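Side-chain contacts in thiosulfate sulfurtransferase YnjE (Escherichia coli, PDB 2WLR), which catalyses the transfer of a sulfur atom from thiosulfate to cyanide, yielding thiocyanate and sulfite: residues 128-133 with 205-210; 170-175 with 217-222; 193-198 with 221-226; 373-378 with 386-391. All coordinates share one frame; numbering follows the deposited sequence.

Contact 1. Residues 128-133 with 205-210; sequences PQWLHD and TVILYG
Behind the helix face on which Trp-130 and Leu-131 meet Ile-207, the side-chain amide of Gln-129 donates from NE2 to Asp-133 OD1 at 3.0 Å. This bond spans one turn of helix 128-135 and is fairly straight, with 159° at the hydrogen. The acceptor lies in the amide plane of Gln-129, whereas the donor stands above the carboxylate plane of Asp-133, 43° out of it. Polar residues suit this outer side of the helix; the inner side is apolar. There a single methyl carries the contact: Ile-207 CD1 approaches the edge of the Trp-130 indole, near the ring plane, 4.1 Å from CZ3. The same CD1 lies 4.2 Å from CD1 of Leu-131, at the junction between an aromatic rim and an aliphatic branch. In Ile-207, chi1 (-55°) sets the CG1 arm opposite the carbonyl carbon, and chi2, well off a staggered value, completes the placing of CD1. Trp-130 contributes length as well as bulk, and its one polar atom, NE1, is satisfied by a hydrogen bond to the carbonyl of Thr-141, so the indole N-H is not left without a partner on burial. Leu-131 also rests on Val-150 of the adjacent strand 148-154. Both approaches are ordinary van der Waals distances, with no hydrogen bond between helix and strand. Strand 205-209 runs in the middle of a five-stranded parallel sheet, and a helix packed through apolar side chains against such a central strand belongs to the alpha/beta sandwich of the rhodanese fold.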
loop_
_atom_site.group_PDB
_atom_site.type_symbol
_atom_site.label_atom_id
_atom_site.label_comp_id
_atom_site.label_asym_id
_atom_site.label_seq_id
_atom_site.Cartn_x
_atom_site.Cartn_y
_atom_site.Cartn_z
ATOM N N PRO A 128 -8.947 -8.680 -6.126
ATOM C CA PRO A 128 -10.061 -9.606 -5.840
ATOM C C PRO A 128 -10.161 -10.839 -6.723
ATOM O O PRO A 128 -10.287 -11.961 -6.209
ATOM C CB PRO A 128 -11.300 -8.706 -5.951
ATOM C CG PRO A 128 -10.797 -7.378 -5.523
ATOM C CD PRO A 128 -9.413 -7.295 -6.145
ATOM N N GLN A 129 -10.119 -10.676 -8.032
ATOM C CA GLN A 129 -10.227 -11.841 -8.899
ATOM C C GLN A 129 -9.177 -12.896 -8.595
ATOM O O GLN A 129 -9.445 -14.103 -8.641
ATOM C CB GLN A 129 -10.191 -11.452 -10.373
ATOM C CG GLN A 129 -10.652 -12.606 -11.269
ATOM C CD GLN A 129 -12.116 -12.980 -11.053
ATOM O OE1 GLN A 129 -12.988 -12.099 -10.997
ATOM N NE2 GLN A 129 -12.385 -14.269 -10.884
ATOM N N TRP A 130 -7.974 -12.464 -8.255
ATOM C CA TRP A 130 -6.880 -13.393 -7.978
ATOM C C TRP A 130 -7.262 -14.247 -6.789
ATOM O O TRP A 130 -7.124 -15.463 -6.802
ATOM C CB TRP A 130 -5.581 -12.630 -7.680
ATOM C CG TRP A 130 -4.401 -13.493 -7.320
ATOM C CD1 TRP A 130 -3.499 -14.043 -8.193
ATOM C CD2 TRP A 130 -3.983 -13.905 -6.007
ATOM N NE1 TRP A 130 -2.555 -14.755 -7.514
ATOM C CE2 TRP A 130 -2.823 -14.696 -6.168
ATOM C CE3 TRP A 130 -4.482 -13.705 -4.711
ATOM C CZ2 TRP A 130 -2.170 -15.276 -5.087
ATOM C CZ3 TRP A 130 -3.818 -14.270 -3.652
ATOM C CH2 TRP A 130 -2.669 -15.047 -3.848
ATOM N N LEU A 131 -7.758 -13.597 -5.744
ATOM C CA LEU A 131 -8.090 -14.294 -4.523
ATOM C C LEU A 131 -9.274 -15.210 -4.757
ATOM O O LEU A 131 -9.315 -16.309 -4.236
ATOM C CB LEU A 131 -8.401 -13.272 -3.445
ATOM C CG LEU A 131 -8.651 -13.785 -2.044
ATOM C CD1 LEU A 131 -7.520 -14.708 -1.604
ATOM C CD2 LEU A 131 -8.793 -12.571 -1.130
ATOM N N HIS A 132 -10.253 -14.753 -5.520
ATOM C CA HIS A 132 -11.381 -15.616 -5.832
ATOM C C HIS A 132 -10.890 -16.857 -6.593
ATOM O O HIS A 132 -11.240 -17.990 -6.235
ATOM C CB HIS A 132 -12.433 -14.845 -6.600
ATOM C CG HIS A 132 -13.602 -15.677 -6.988
ATOM N ND1 HIS A 132 -14.470 -16.224 -6.069
ATOM C CD2 HIS A 132 -14.035 -16.070 -8.205
ATOM C CE1 HIS A 132 -15.397 -16.914 -6.708
ATOM N NE2 HIS A 132 -15.149 -16.851 -8.003
ATOM N N ASP A 133 -10.088 -16.658 -7.621
ATOM C CA ASP A 133 -9.555 -17.794 -8.390
ATOM C C ASP A 133 -8.771 -18.750 -7.495
ATOM O O ASP A 133 -8.932 -19.977 -7.618
ATOM C CB ASP A 133 -8.664 -17.334 -9.559
ATOM C CG ASP A 133 -9.432 -16.621 -10.660
ATOM O OD1 ASP A 133 -10.662 -16.748 -10.734
ATOM O OD2 ASP A 133 -8.782 -15.903 -11.452
ATOM N N THR A 205 1.079 -19.055 3.977
ATOM C CA THR A 205 0.844 -17.756 3.340
ATOM C C THR A 205 -0.375 -17.122 3.987
ATOM O O THR A 205 -1.409 -17.739 4.110
ATOM C CB THR A 205 0.602 -17.861 1.834
ATOM O OG1 THR A 205 1.761 -18.420 1.215
ATOM C CG2 THR A 205 0.305 -16.457 1.224
ATOM N N VAL A 206 -0.256 -15.860 4.383
ATOM C CA VAL A 206 -1.382 -15.144 4.992
ATOM C C VAL A 206 -1.751 -13.961 4.105
ATOM O O VAL A 206 -0.896 -13.100 3.832
ATOM C CB VAL A 206 -1.068 -14.691 6.396
ATOM C CG1 VAL A 206 -2.243 -13.934 6.966
ATOM C CG2 VAL A 206 -0.680 -15.887 7.330
ATOM N N ILE A 207 -2.997 -13.920 3.681
ATOM C CA ILE A 207 -3.537 -12.795 2.918
ATOM C C ILE A 207 -4.497 -12.046 3.845
ATOM O O ILE A 207 -5.543 -12.564 4.207
ATOM C CB ILE A 207 -4.211 -13.258 1.607
ATOM C CG1 ILE A 207 -3.229 -14.103 0.778
ATOM C CG2 ILE A 207 -4.698 -12.074 0.801
ATOM C CD1 ILE A 207 -3.828 -15.354 0.307
ATOM N N LEU A 208 -4.154 -10.828 4.191
ATOM C CA LEU A 208 -4.944 -9.986 5.068
ATOM C C LEU A 208 -5.697 -8.934 4.289
ATOM O O LEU A 208 -5.199 -8.375 3.288
ATOM C CB LEU A 208 -4.040 -9.311 6.111
ATOM C CG LEU A 208 -3.567 -10.250 7.229
ATOM C CD1 LEU A 208 -2.153 -9.942 7.683
ATOM C CD2 LEU A 208 -4.580 -10.212 8.398
ATOM N N TYR A 209 -6.886 -8.613 4.769
ATOM C CA TYR A 209 -7.630 -7.477 4.247
ATOM C C TYR A 209 -8.364 -6.814 5.354
ATOM O O TYR A 209 -8.596 -7.395 6.399
ATOM C CB TYR A 209 -8.603 -7.849 3.116
ATOM C CG TYR A 209 -9.872 -8.573 3.575
ATOM C CD1 TYR A 209 -9.886 -9.939 3.811
ATOM C CD2 TYR A 209 -11.053 -7.867 3.770
ATOM C CE1 TYR A 209 -11.064 -10.570 4.241
ATOM C CE2 TYR A 209 -12.199 -8.503 4.185
ATOM C CZ TYR A 209 -12.196 -9.832 4.415
ATOM O OH TYR A 209 -13.356 -10.468 4.847
ATOM N N GLY A 210 -8.729 -5.576 5.124
ATOM C CA GLY A 210 -9.523 -4.841 6.100
ATOM C C GLY A 210 -10.543 -3.987 5.400
ATOM O O GLY A 210 -10.431 -3.722 4.229
#

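Contact 2. Residues 170-175 with 217-222; sequences DYIDTN and ARVAQI
Apolar packing joins the two segments, and it converges on Val-219. Ile-172 presents CD1 to CG1 of Val-219 at 4.2 Å, while CG2 of Thr-174 lies 4.2 Å from the other methyl, CG2. Val-219 can serve both partners because CG1 points opposite its backbone N (chi1 177°), which leaves CG2 beside that nitrogen. A branched residue fits here: one side chain splits its two methyls between the end of the strand and the turn that follows.

Polar bonds shape that turn. Asp-173 accepts the backbone N of Asn-175 at OD1, 2.9 Å away, forming an Asx turn where strand 170-173 passes into a short 3-10 segment. The amide stands well above the carboxylate plane, and the same oxygen also receives the backbone N of Gly-156.

Salt bridges take Arg-218 outside the packing, NE to Glu-178 and NH2 to Asp-390; Ile-222 CD1 overlies one face of its guanidinium, offset toward the rim.

A bound HEPES molecule lies about 5 Å from the Thr-174 side chain. Strand 170-173 forms one border of the parallel sheet beside strand 148-154, whose Ala-153 also touches Val-219, and helix 213-226 lies between this sheet and helix 369-380.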
loop_
_atom_site.group_PDB
_atom_site.type_symbol
_atom_site.label_atom_id
_atom_site.label_comp_id
_atom_site.label_asym_id
_atom_site.label_seq_id
_atom_site.Cartn_x
_atom_site.Cartn_y
_atom_site.Cartn_z
ATOM N N ASP A 170 -11.007 -15.877 7.825
ATOM C CA ASP A 170 -10.985 -15.828 9.286
ATOM C C ASP A 170 -11.081 -14.342 9.684
ATOM O O ASP A 170 -11.170 -13.474 8.812
ATOM C CB ASP A 170 -9.690 -16.522 9.751
ATOM C CG ASP A 170 -9.567 -16.694 11.248
ATOM O OD1 ASP A 170 -10.576 -16.668 11.975
ATOM O OD2 ASP A 170 -8.403 -16.905 11.675
ATOM N N TYR A 171 -11.117 -14.061 10.980
ATOM C CA TYR A 171 -11.144 -12.697 11.498
ATOM C C TYR A 171 -10.133 -12.544 12.612
ATOM O O TYR A 171 -10.006 -13.424 13.490
ATOM C CB TYR A 171 -12.529 -12.370 12.053
ATOM C CG TYR A 171 -12.644 -10.974 12.620
ATOM C CD1 TYR A 171 -13.011 -9.902 11.807
ATOM C CD2 TYR A 171 -12.385 -10.710 13.975
ATOM C CE1 TYR A 171 -13.100 -8.623 12.312
ATOM C CE2 TYR A 171 -12.491 -9.418 14.486
ATOM C CZ TYR A 171 -12.867 -8.380 13.647
ATOM O OH TYR A 171 -13.006 -7.081 14.092
ATOM N N ILE A 172 -9.342 -11.473 12.558
ATOM C CA ILE A 172 -8.429 -11.149 13.647
ATOM C C ILE A 172 -8.819 -9.764 14.169
ATOM O O ILE A 172 -8.921 -8.789 13.412
ATOM C CB ILE A 172 -6.946 -11.163 13.233
ATOM C CG1 ILE A 172 -6.455 -12.583 13.006
ATOM C CG2 ILE A 172 -6.053 -10.489 14.316
ATOM C CD1 ILE A 172 -5.071 -12.647 12.428
ATOM N N ASP A 173 -9.027 -9.675 15.479
ATOM C CA ASP A 173 -9.196 -8.429 16.200
ATOM C C ASP A 173 -7.783 -7.855 16.380
ATOM O O ASP A 173 -6.883 -8.554 16.879
ATOM C CB ASP A 173 -9.839 -8.795 17.553
ATOM C CG ASP A 173 -10.121 -7.621 18.462
ATOM O OD1 ASP A 173 -9.562 -6.509 18.334
ATOM O OD2 ASP A 173 -10.889 -7.883 19.423
ATOM N N THR A 174 -7.567 -6.597 16.009
ATOM C CA THR A 174 -6.251 -5.978 16.182
ATOM C C THR A 174 -5.773 -5.989 17.644
ATOM O O THR A 174 -4.578 -5.982 17.925
ATOM C CB THR A 174 -6.217 -4.544 15.634
ATOM O OG1 THR A 174 -7.290 -3.770 16.190
ATOM C CG2 THR A 174 -6.353 -4.531 14.106
ATOM N N ASN A 175 -6.706 -6.016 18.591
ATOM C CA ASN A 175 -6.319 -6.142 19.987
ATOM C C ASN A 175 -5.631 -7.465 20.320
ATOM O O ASN A 175 -5.062 -7.611 21.403
ATOM C CB ASN A 175 -7.534 -5.939 20.908
ATOM C CG ASN A 175 -8.083 -4.513 20.874
ATOM O OD1 ASN A 175 -9.302 -4.306 20.953
ATOM N ND2 ASN A 175 -7.203 -3.527 20.767
ATOM N N ALA A 217 -2.627 -4.010 7.473
ATOM C CA ALA A 217 -1.219 -3.782 7.380
ATOM C C ALA A 217 -0.525 -3.896 8.723
ATOM O O ALA A 217 0.606 -4.366 8.828
ATOM C CB ALA A 217 -0.905 -2.409 6.757
ATOM N N ARG A 218 -1.200 -3.423 9.760
ATOM C CA ARG A 218 -0.650 -3.507 11.105
ATOM C C ARG A 218 -0.426 -4.942 11.497
ATOM O O ARG A 218 0.653 -5.301 11.985
ATOM C CB ARG A 218 -1.590 -2.778 12.071
ATOM C CG ARG A 218 -1.215 -2.937 13.548
ATOM C CD ARG A 218 0.125 -2.351 13.891
ATOM N NE ARG A 218 0.230 -2.138 15.338
ATOM C CZ ARG A 218 1.325 -1.757 15.991
ATOM N NH1 ARG A 218 2.479 -1.599 15.370
ATOM N NH2 ARG A 218 1.259 -1.585 17.327
ATOM N N VAL A 219 -1.458 -5.768 11.300
ATOM C CA VAL A 219 -1.344 -7.190 11.607
ATOM C C VAL A 219 -0.262 -7.803 10.724
ATOM O O VAL A 219 0.564 -8.582 11.185
ATOM C CB VAL A 219 -2.674 -7.910 11.419
ATOM C CG1 VAL A 219 -2.547 -9.412 11.658
ATOM C CG2 VAL A 219 -3.730 -7.333 12.357
ATOM N N ALA A 220 -0.240 -7.445 9.445
ATOM C CA ALA A 220 0.724 -8.013 8.539
ATOM C C ALA A 220 2.144 -7.743 8.936
ATOM O O ALA A 220 2.987 -8.646 8.874
ATOM C CB ALA A 220 0.473 -7.486 7.097
ATOM N N GLN A 221 2.475 -6.497 9.253
ATOM C CA GLN A 221 3.843 -6.151 9.559
ATOM C C GLN A 221 4.303 -6.895 10.821
ATOM O O GLN A 221 5.449 -7.355 10.907
ATOM C CB GLN A 221 3.999 -4.635 9.698
ATOM C CG GLN A 221 5.440 -4.123 9.935
ATOM C CD GLN A 221 5.880 -4.162 11.400
ATOM O OE1 GLN A 221 5.074 -4.342 12.274
ATOM N NE2 GLN A 221 7.188 -4.030 11.642
ATOM N N ILE A 222 3.396 -7.031 11.800
ATOM C CA ILE A 222 3.730 -7.744 13.034
ATOM C C ILE A 222 3.959 -9.239 12.746
ATOM O O ILE A 222 4.889 -9.846 13.264
ATOM C CB ILE A 222 2.661 -7.503 14.110
ATOM C CG1 ILE A 222 2.817 -6.081 14.654
ATOM C CG2 ILE A 222 2.823 -8.498 15.285
ATOM C CD1 ILE A 222 1.615 -5.564 15.404
#

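Contact 3. Residues 193-198 with 221-226; sequences AMLAKH and QIMLYA
Met-194 and Met-223, both present as selenomethionine, meet end to end in the closest part of this contact: SE of Met-194 is 3.9 Å from CE of Met-223, and the two CE methyls are 4.2 Å apart. Their side chains cross at about a right angle. That of Met-223 is extended beyond CG and so spans much of the distance between the helices, whereas that of Met-194 is bent at its last two torsions, with chi2 at -84°, turning its selenium toward the incoming methyl. Leu-195 fills the next place, its branches divided between two partners. CD1 packs 4.0 Å from CB of Ala-226, and CD2 lies 4.2 Å from CG of Met-223. Such reach is needed because the axes of 193-197 and 221-226 stay 12.0 Å apart at their closest and cross at -104°. Ala-226, by contrast, offers only a methyl, which suits a spot already occupied by the leucine branch.

On the outer side of helix 188-197 the character changes. Ala-193 and Lys-197 are exposed and take no part in the packing. Lys-197 pairs with Glu-176, and the same carboxylate oxygen is bonded to NE2 of His-198, so the polar interactions gather beside the contact and not across it.

With no hydrogen bond between the helices, the cohesion across them is dispersion and the burial of apolar surface. Flexible, polarisable methionine-type chains can follow each other's shape closely, but they give the crossing no directional bond.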
loop_
_atom_site.group_PDB
_atom_site.type_symbol
_atom_site.label_atom_id
_atom_site.label_comp_id
_atom_site.label_asym_id
_atom_site.label_seq_id
_atom_site.Cartn_x
_atom_site.Cartn_y
_atom_site.Cartn_z
ATOM N N ALA A 193 1.082 -17.359 20.588
ATOM C CA ALA A 193 -0.232 -17.911 20.880
ATOM C C ALA A 193 -1.239 -17.509 19.809
ATOM O O ALA A 193 -2.081 -18.299 19.393
ATOM C CB ALA A 193 -0.700 -17.455 22.282
HETATM N N MSE A 194 -1.175 -16.256 19.391
HETATM C CA MSE A 194 -2.108 -15.744 18.396
HETATM C C MSE A 194 -1.966 -16.498 17.072
HETATM O O MSE A 194 -2.945 -16.892 16.447
HETATM C CB MSE A 194 -1.844 -14.230 18.227
HETATM C CG MSE A 194 -2.715 -13.503 17.159
HETATM SE SE MSE A 194 -2.010 -13.668 15.346
HETATM C CE MSE A 194 -0.352 -12.637 15.474
ATOM N N LEU A 195 -0.716 -16.719 16.676
ATOM C CA LEU A 195 -0.406 -17.388 15.412
ATOM C C LEU A 195 -0.956 -18.822 15.459
ATOM O O LEU A 195 -1.624 -19.283 14.509
ATOM C CB LEU A 195 1.082 -17.340 15.083
ATOM C CG LEU A 195 1.645 -15.948 14.749
ATOM C CD1 LEU A 195 3.127 -15.880 14.952
ATOM C CD2 LEU A 195 1.290 -15.583 13.281
ATOM N N ALA A 196 -0.690 -19.509 16.568
ATOM C CA ALA A 196 -1.197 -20.878 16.737
ATOM C C ALA A 196 -2.704 -20.944 16.632
ATOM O O ALA A 196 -3.262 -21.774 15.892
ATOM C CB ALA A 196 -0.746 -21.457 18.078
ATOM N N LYS A 197 -3.385 -20.048 17.327
ATOM C CA LYS A 197 -4.850 -20.011 17.393
ATOM C C LYS A 197 -5.490 -19.791 16.026
ATOM O O LYS A 197 -6.513 -20.365 15.709
ATOM C CB LYS A 197 -5.254 -18.891 18.358
ATOM C CG LYS A 197 -6.700 -18.671 18.733
ATOM C CD LYS A 197 -6.930 -17.168 19.210
ATOM C CE LYS A 197 -5.815 -16.560 20.128
ATOM N NZ LYS A 197 -5.484 -15.051 19.935
ATOM N N HIS A 198 -4.864 -18.964 15.198
ATOM C CA HIS A 198 -5.345 -18.726 13.840
ATOM C C HIS A 198 -4.738 -19.670 12.786
ATOM O O HIS A 198 -4.942 -19.473 11.584
ATOM C CB HIS A 198 -5.132 -17.258 13.465
ATOM C CG HIS A 198 -5.948 -16.332 14.296
ATOM N ND1 HIS A 198 -7.268 -16.049 14.021
ATOM C CD2 HIS A 198 -5.654 -15.694 15.451
ATOM C CE1 HIS A 198 -7.740 -15.234 14.947
ATOM N NE2 HIS A 198 -6.781 -15.010 15.837
ATOM N N GLN A 221 2.475 -6.497 9.253
ATOM C CA GLN A 221 3.843 -6.151 9.559
ATOM C C GLN A 221 4.303 -6.895 10.821
ATOM O O GLN A 221 5.449 -7.355 10.907
ATOM C CB GLN A 221 3.999 -4.635 9.698
ATOM C CG GLN A 221 5.440 -4.123 9.935
ATOM C CD GLN A 221 5.880 -4.162 11.400
ATOM O OE1 GLN A 221 5.074 -4.342 12.274
ATOM N NE2 GLN A 221 7.188 -4.030 11.642
ATOM N N ILE A 222 3.396 -7.031 11.800
ATOM C CA ILE A 222 3.730 -7.744 13.034
ATOM C C ILE A 222 3.959 -9.239 12.746
ATOM O O ILE A 222 4.889 -9.846 13.264
ATOM C CB ILE A 222 2.661 -7.503 14.110
ATOM C CG1 ILE A 222 2.817 -6.081 14.654
ATOM C CG2 ILE A 222 2.823 -8.498 15.285
ATOM C CD1 ILE A 222 1.615 -5.564 15.404
HETATM N N MSE A 223 3.178 -9.801 11.832
HETATM C CA MSE A 223 3.425 -11.191 11.411
HETATM C C MSE A 223 4.752 -11.370 10.720
HETATM O O MSE A 223 5.440 -12.391 10.923
HETATM C CB MSE A 223 2.312 -11.694 10.508
HETATM C CG MSE A 223 1.025 -11.912 11.254
HETATM SE SE MSE A 223 -0.289 -12.767 10.112
HETATM C CE MSE A 223 -1.692 -12.942 11.517
ATOM N N LEU A 224 5.161 -10.393 9.898
ATOM C CA LEU A 224 6.457 -10.473 9.205
ATOM C C LEU A 224 7.591 -10.423 10.244
ATOM O O LEU A 224 8.546 -11.181 10.170
ATOM C CB LEU A 224 6.618 -9.355 8.179
ATOM C CG LEU A 224 5.811 -9.567 6.910
ATOM C CD1 LEU A 224 5.756 -8.236 6.148
ATOM C CD2 LEU A 224 6.379 -10.649 6.004
ATOM N N TYR A 225 7.474 -9.526 11.215
ATOM C CA TYR A 225 8.394 -9.481 12.330
ATOM C C TYR A 225 8.504 -10.851 13.008
ATOM O O TYR A 225 9.618 -11.334 13.285
ATOM C CB TYR A 225 7.921 -8.414 13.337
ATOM C CG TYR A 225 8.436 -8.577 14.728
ATOM C CD1 TYR A 225 9.656 -8.055 15.093
ATOM C CD2 TYR A 225 7.684 -9.244 15.678
ATOM C CE1 TYR A 225 10.148 -8.214 16.401
ATOM C CE2 TYR A 225 8.164 -9.429 16.965
ATOM C CZ TYR A 225 9.390 -8.898 17.323
ATOM O OH TYR A 225 9.849 -9.094 18.629
ATOM N N ALA A 226 7.363 -11.466 13.304
ATOM C CA ALA A 226 7.331 -12.734 14.020
ATOM C C ALA A 226 8.049 -13.837 13.257
ATOM O O ALA A 226 8.713 -14.672 13.842
ATOM C CB ALA A 226 5.925 -13.126 14.306
#

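Contact 4. Residues 373-378 with 386-391; sequences ETFMYA and VSVYDG
This is helix-on-strand packing inside a beta-alpha-beta crossover: helix 369-380 connects the neighbouring parallel strands 360-363 and 386-389, and residues 373-378 run nearly antiparallel to 386-389, at 175° with 8.3 Å between axes. Phe-375 lies across the strand, its side chain touching three successive residues. Its CE2 comes 3.7 Å from CG2 of Val-386, and the same ring corner, near the ring plane, meets the carbonyl O of Val-386 at 3.5 Å. CD2 borders CA of Ser-387 at 3.8 Å. At the base of the side chain, CB rests 3.8 Å from CG2 of Val-388, and the two side chains cross at about a right angle. With CG opposite the backbone N (chi1 171°), the ring passes beside the strand and brings its CD2-CE2 edge against it. One turn on, Ala-378 adds a single methyl, its CB 3.9 Å from CG1 of Val-386. Ser-387 has its CB pointing away from the helix, and its OG is hydrogen-bonded to OG of Ser-362 in the adjoining strand. Were Phe-375 an alanine, the edge beside Ser-387 would be lost, which would probably open a gap there and leave Val-386 CG2 without its aromatic neighbour. Arg-370, a probable substrate-binding residue, lies on the same helix. Since nothing polar bonds helix to strand, shape and apolar burial hold them together, and the weakly positive ring rim probably adds a mild attraction to the carbonyl oxygen.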
loop_
_atom_site.group_PDB
_atom_site.type_symbol
_atom_site.label_atom_id
_atom_site.label_comp_id
_atom_site.label_asym_id
_atom_site.label_seq_id
_atom_site.Cartn_x
_atom_site.Cartn_y
_atom_site.Cartn_z
ATOM N N GLU A 373 0.981 0.422 6.991
ATOM C CA GLU A 373 0.549 0.482 5.597
ATOM C C GLU A 373 1.697 0.961 4.712
ATOM O O GLU A 373 1.960 0.348 3.640
ATOM C CB GLU A 373 -0.698 1.382 5.474
ATOM C CG GLU A 373 -1.211 1.487 4.055
ATOM C CD GLU A 373 -2.569 2.159 3.940
ATOM O OE1 GLU A 373 -3.162 2.569 4.972
ATOM O OE2 GLU A 373 -3.042 2.282 2.792
ATOM N N THR A 374 2.393 2.032 5.086
ATOM C CA THR A 374 3.512 2.499 4.280
ATOM C C THR A 374 4.650 1.498 4.256
ATOM O O THR A 374 5.307 1.355 3.218
ATOM C CB THR A 374 4.060 3.876 4.691
ATOM O OG1 THR A 374 4.329 3.921 6.085
ATOM C CG2 THR A 374 3.017 4.946 4.365
ATOM N N PHE A 375 4.902 0.828 5.385
ATOM C CA PHE A 375 5.885 -0.251 5.392
ATOM C C PHE A 375 5.542 -1.300 4.340
ATOM O O PHE A 375 6.411 -1.744 3.569
ATOM C CB PHE A 375 5.942 -0.932 6.747
ATOM C CG PHE A 375 6.770 -2.174 6.771
ATOM C CD1 PHE A 375 6.195 -3.382 6.477
ATOM C CD2 PHE A 375 8.103 -2.140 7.125
ATOM C CE1 PHE A 375 6.945 -4.550 6.507
ATOM C CE2 PHE A 375 8.847 -3.316 7.141
ATOM C CZ PHE A 375 8.240 -4.519 6.839
HETATM N N MSE A 376 4.288 -1.751 4.317
HETATM C CA MSE A 376 3.902 -2.767 3.329
HETATM C C MSE A 376 4.058 -2.294 1.898
HETATM O O MSE A 376 4.493 -3.057 1.050
HETATM C CB MSE A 376 2.500 -3.312 3.601
HETATM C CG MSE A 376 2.319 -4.014 4.930
HETATM SE SE MSE A 376 3.392 -5.637 5.101
HETATM C CE MSE A 376 2.301 -6.798 3.936
ATOM N N TYR A 377 3.696 -1.050 1.616
ATOM C CA TYR A 377 3.923 -0.496 0.278
ATOM C C TYR A 377 5.430 -0.429 -0.070
ATOM O O TYR A 377 5.834 -0.882 -1.119
ATOM C CB TYR A 377 3.275 0.867 0.140
ATOM C CG TYR A 377 1.762 0.887 0.272
ATOM C CD1 TYR A 377 0.991 -0.281 0.067
ATOM C CD2 TYR A 377 1.103 2.043 0.658
ATOM C CE1 TYR A 377 -0.374 -0.270 0.186
ATOM C CE2 TYR A 377 -0.277 2.049 0.762
ATOM C CZ TYR A 377 -0.995 0.886 0.530
ATOM O OH TYR A 377 -2.371 0.914 0.656
ATOM N N ALA A 378 6.255 0.092 0.836
ATOM C CA ALA A 378 7.698 0.167 0.582
ATOM C C ALA A 378 8.313 -1.208 0.380
ATOM O O ALA A 378 9.162 -1.387 -0.448
ATOM C CB ALA A 378 8.388 0.876 1.762
ATOM N N VAL A 386 13.612 -1.294 5.383
ATOM C CA VAL A 386 12.480 -0.593 5.972
ATOM C C VAL A 386 12.033 -1.250 7.275
ATOM O O VAL A 386 12.238 -2.442 7.497
ATOM C CB VAL A 386 11.296 -0.424 4.982
ATOM C CG1 VAL A 386 11.628 0.615 3.876
ATOM C CG2 VAL A 386 10.830 -1.757 4.386
ATOM N N SER A 387 11.411 -0.462 8.127
ATOM C CA SER A 387 10.898 -0.935 9.415
ATOM C C SER A 387 9.801 -0.015 9.908
ATOM O O SER A 387 9.498 1.024 9.286
ATOM C CB SER A 387 11.979 -0.977 10.477
ATOM O OG SER A 387 12.532 0.328 10.691
ATOM N N VAL A 388 9.208 -0.387 11.034
ATOM C CA VAL A 388 8.256 0.455 11.736
ATOM C C VAL A 388 8.821 0.734 13.117
ATOM O O VAL A 388 9.291 -0.178 13.801
ATOM C CB VAL A 388 6.870 -0.184 11.848
ATOM C CG1 VAL A 388 5.980 0.590 12.802
ATOM C CG2 VAL A 388 6.232 -0.313 10.442
ATOM N N TYR A 389 8.860 2.014 13.503
ATOM C CA TYR A 389 9.121 2.411 14.885
ATOM C C TYR A 389 7.785 2.375 15.615
ATOM O O TYR A 389 6.936 3.253 15.489
ATOM C CB TYR A 389 9.806 3.800 14.926
ATOM C CG TYR A 389 9.726 4.458 16.301
ATOM C CD1 TYR A 389 9.926 3.711 17.441
ATOM C CD2 TYR A 389 9.463 5.844 16.460
ATOM C CE1 TYR A 389 9.824 4.274 18.705
ATOM C CE2 TYR A 389 9.381 6.416 17.728
ATOM C CZ TYR A 389 9.575 5.631 18.837
ATOM O OH TYR A 389 9.481 6.139 20.121
ATOM N N ASP A 390 7.578 1.312 16.372
ATOM C CA ASP A 390 6.284 0.998 16.963
ATOM C C ASP A 390 5.768 2.127 17.868
ATOM O O ASP A 390 4.629 2.621 17.710
ATOM C CB ASP A 390 6.405 -0.324 17.767
ATOM C CG ASP A 390 5.067 -1.026 18.026
ATOM O OD1 ASP A 390 3.971 -0.514 17.689
ATOM O OD2 ASP A 390 5.110 -2.111 18.643
ATOM N N GLY A 391 6.626 2.571 18.792
ATOM C CA GLY A 391 6.187 3.540 19.801
ATOM C C GLY A 391 5.608 4.830 19.233
ATOM O O GLY A 391 4.626 5.386 19.756
#

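Contacts 2 and 3 share helix 213-226, and their centres are 8 Å apart; Ile-172 CD1 touches Met-223 CE at 3.5 Å. Contact 1 joins them from the sheet: Leu-208 CD2 lies 3.9 Å from Val-219 CG1, and Val-206 CG1 lies 3.9 Å from Met-223 SE. Contact 4 belongs to the next rhodanese domain, reached through the same helix: Gln-221 CG packs 3.6 Å from Phe-375 CD1, and Arg-218 NH2 forms a 2.9 Å salt bridge with Asp-390 OD1. Contacts 1 and 4 do not touch. Contact 4 is closest to the active site, with the Val-388 side chain about 9 Å from that of Arg-370, probably a substrate-binding residue, and its domain carries the persulfide-forming Cys-365.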